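PDB 4G7X: putative uncharacterized protein from Vibrio cholerae, which probably serves as the N1 domain of the CTXphi phage minor coat protein pIII, binding the host protein TolA during infection. Local coordinates for residues 30-34 with 51-55. Sequence-based numbering, arbitrary orientation.
Sequences SPIVQ and GFVWS
An indole face rests on both the side chain and the main chain of one loop residue: Trp-54 covers Ile-32, with no hydrogen bond joining the two segments. Ile-32 CG1 lies 3.7 Å from the centroid of the five-membered ring of Trp-54 and 8° off its normal, which defines a CH-pi contact. Ile-32 CA stands 3.7 Å above the indole plane, over its centre, and the CG2 branch adds a 3.7 Å contact with Trp-54 CD2. CG of Trp-54 lies anti to the backbone N (chi1 171°), a setting that carries the indole across the loop. Its six-membered ring reaches the loop backbone, meeting Pro-31 O at CH2 (3.2 Å) and Val-33 N at CZ3 (3.5 Å).

Phe-52 joins from the far end of Ile-32, whose extended chain brings CD1 to 3.9 Å from Phe-52 CD1. Gln-34 sets its amide nearly perpendicular to the phenyl plane, with NE2 over one face but toward the rim. That amide is fixed by an almost straight bond from Gln-34 NE2 to Ile-32 O (2.8 Å, 170°).

At Val-53, centre of an inverse gamma turn, the bond from CA to CB points away from 30-34; those of Phe-52 and Trp-54 point toward it. The loop has further anchors: Ser-30 OG bonds to Gly-27 O and Ser-90 N, and Val-33 O to the hydroxyl of Tyr-69, which the Trp-54 side chain also touches. The arrangement is an aromatic-aliphatic cluster joining the loop between strands 20-27 and 35-38 to the interrupted strand 51-59 of the pIII N1 domain's mixed sheet.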
loop_
_atom_site.group_PDB
_atom_site.type_symbol
_atom_site.label_atom_id
_atom_site.label_comp_id
_atom_site.label_asym_id
_atom_site.label_seq_id
_atom_site.Cartn_x
_atom_site.Cartn_y
_atom_site.Cartn_z
ATOM N N SER A 30 -6.722 -13.280 11.284
ATOM C CA SER A 30 -7.503 -13.604 10.097
ATOM C C SER A 30 -6.768 -14.654 9.276
ATOM O O SER A 30 -5.537 -14.653 9.234
ATOM C CB SER A 30 -7.689 -12.367 9.215
ATOM O OG SER A 30 -8.589 -11.443 9.795
ATOM N N PRO A 31 -7.521 -15.544 8.606
ATOM C CA PRO A 31 -6.896 -16.331 7.555
ATOM C C PRO A 31 -6.457 -15.374 6.455
ATOM O O PRO A 31 -6.857 -14.201 6.457
ATOM C CB PRO A 31 -8.041 -17.212 7.064
ATOM C CG PRO A 31 -9.252 -16.370 7.290
ATOM C CD PRO A 31 -8.986 -15.684 8.598
ATOM N N ILE A 32 -5.632 -15.850 5.533
ATOM C CA ILE A 32 -5.220 -15.025 4.407
ATOM C C ILE A 32 -6.429 -14.835 3.503
ATOM O O ILE A 32 -6.805 -15.728 2.742
ATOM C CB ILE A 32 -4.024 -15.626 3.647
ATOM C CG1 ILE A 32 -2.865 -15.896 4.614
ATOM C CG2 ILE A 32 -3.589 -14.680 2.531
ATOM C CD1 ILE A 32 -1.612 -16.445 3.961
ATOM N N VAL A 33 -7.054 -13.667 3.616
ATOM C CA VAL A 33 -8.288 -13.385 2.899
ATOM C C VAL A 33 -8.030 -13.472 1.393
ATOM O O VAL A 33 -7.139 -12.813 0.868
ATOM C CB VAL A 33 -8.886 -12.027 3.341
ATOM C CG1 VAL A 33 -10.138 -11.700 2.548
ATOM C CG2 VAL A 33 -9.210 -12.054 4.832
ATOM N N GLN A 34 -8.787 -14.333 0.720
ATOM C CA GLN A 34 -8.488 -14.716 -0.663
ATOM C C GLN A 34 -9.085 -13.782 -1.703
ATOM O O GLN A 34 -8.425 -13.412 -2.674
ATOM C CB GLN A 34 -8.952 -16.155 -0.922
ATOM C CG GLN A 34 -8.188 -17.193 -0.106
ATOM C CD GLN A 34 -6.736 -17.304 -0.524
ATOM O OE1 GLN A 34 -6.436 -17.727 -1.639
ATOM N NE2 GLN A 34 -5.828 -16.913 0.357
ATOM N N GLY A 51 5.499 -16.387 -1.562
ATOM C CA GLY A 51 4.187 -16.782 -1.054
ATOM C C GLY A 51 3.202 -15.638 -1.153
ATOM O O GLY A 51 3.451 -14.655 -1.857
ATOM N N PHE A 52 2.078 -15.761 -0.455
ATOM C CA PHE A 52 1.101 -14.680 -0.439
ATOM C C PHE A 52 1.718 -13.418 0.148
ATOM O O PHE A 52 2.494 -13.483 1.100
ATOM C CB PHE A 52 -0.143 -15.091 0.350
ATOM C CG PHE A 52 -0.933 -16.180 -0.312
ATOM C CD1 PHE A 52 -0.973 -17.458 0.235
ATOM C CD2 PHE A 52 -1.612 -15.931 -1.496
ATOM C CE1 PHE A 52 -1.699 -18.463 -0.390
ATOM C CE2 PHE A 52 -2.335 -16.931 -2.128
ATOM C CZ PHE A 52 -2.377 -18.202 -1.573
ATOM N N VAL A 53 1.385 -12.274 -0.440
ATOM C CA VAL A 53 1.907 -10.996 0.036
ATOM C C VAL A 53 0.989 -10.509 1.158
ATOM O O VAL A 53 0.078 -9.707 0.946
ATOM C CB VAL A 53 2.042 -9.965 -1.101
ATOM C CG1 VAL A 53 2.803 -8.745 -0.604
ATOM C CG2 VAL A 53 2.754 -10.583 -2.299
ATOM N N TRP A 54 1.266 -11.019 2.353
ATOM C CA TRP A 54 0.374 -10.963 3.505
ATOM C C TRP A 54 1.191 -11.048 4.756
ATOM O O TRP A 54 2.145 -11.821 4.821
ATOM C CB TRP A 54 -0.583 -12.154 3.457
ATOM C CG TRP A 54 -1.412 -12.339 4.704
ATOM C CD1 TRP A 54 -1.032 -12.954 5.895
ATOM C CD2 TRP A 54 -2.795 -11.905 4.920
ATOM N NE1 TRP A 54 -2.050 -12.924 6.810
ATOM C CE2 TRP A 54 -3.142 -12.311 6.287
ATOM C CE3 TRP A 54 -3.743 -11.246 4.148
ATOM C CZ2 TRP A 54 -4.394 -12.068 6.826
ATOM C CZ3 TRP A 54 -5.001 -10.999 4.706
ATOM C CH2 TRP A 54 -5.315 -11.396 6.015
ATOM N N SER A 55 0.819 -10.276 5.776
ATOM C CA SER A 55 1.420 -10.435 7.099
ATOM C C SER A 55 0.484 -9.955 8.196
ATOM O O SER A 55 -0.401 -9.143 7.946
ATOM C CB SER A 55 2.772 -9.713 7.182
ATOM O OG SER A 55 2.635 -8.320 6.977
#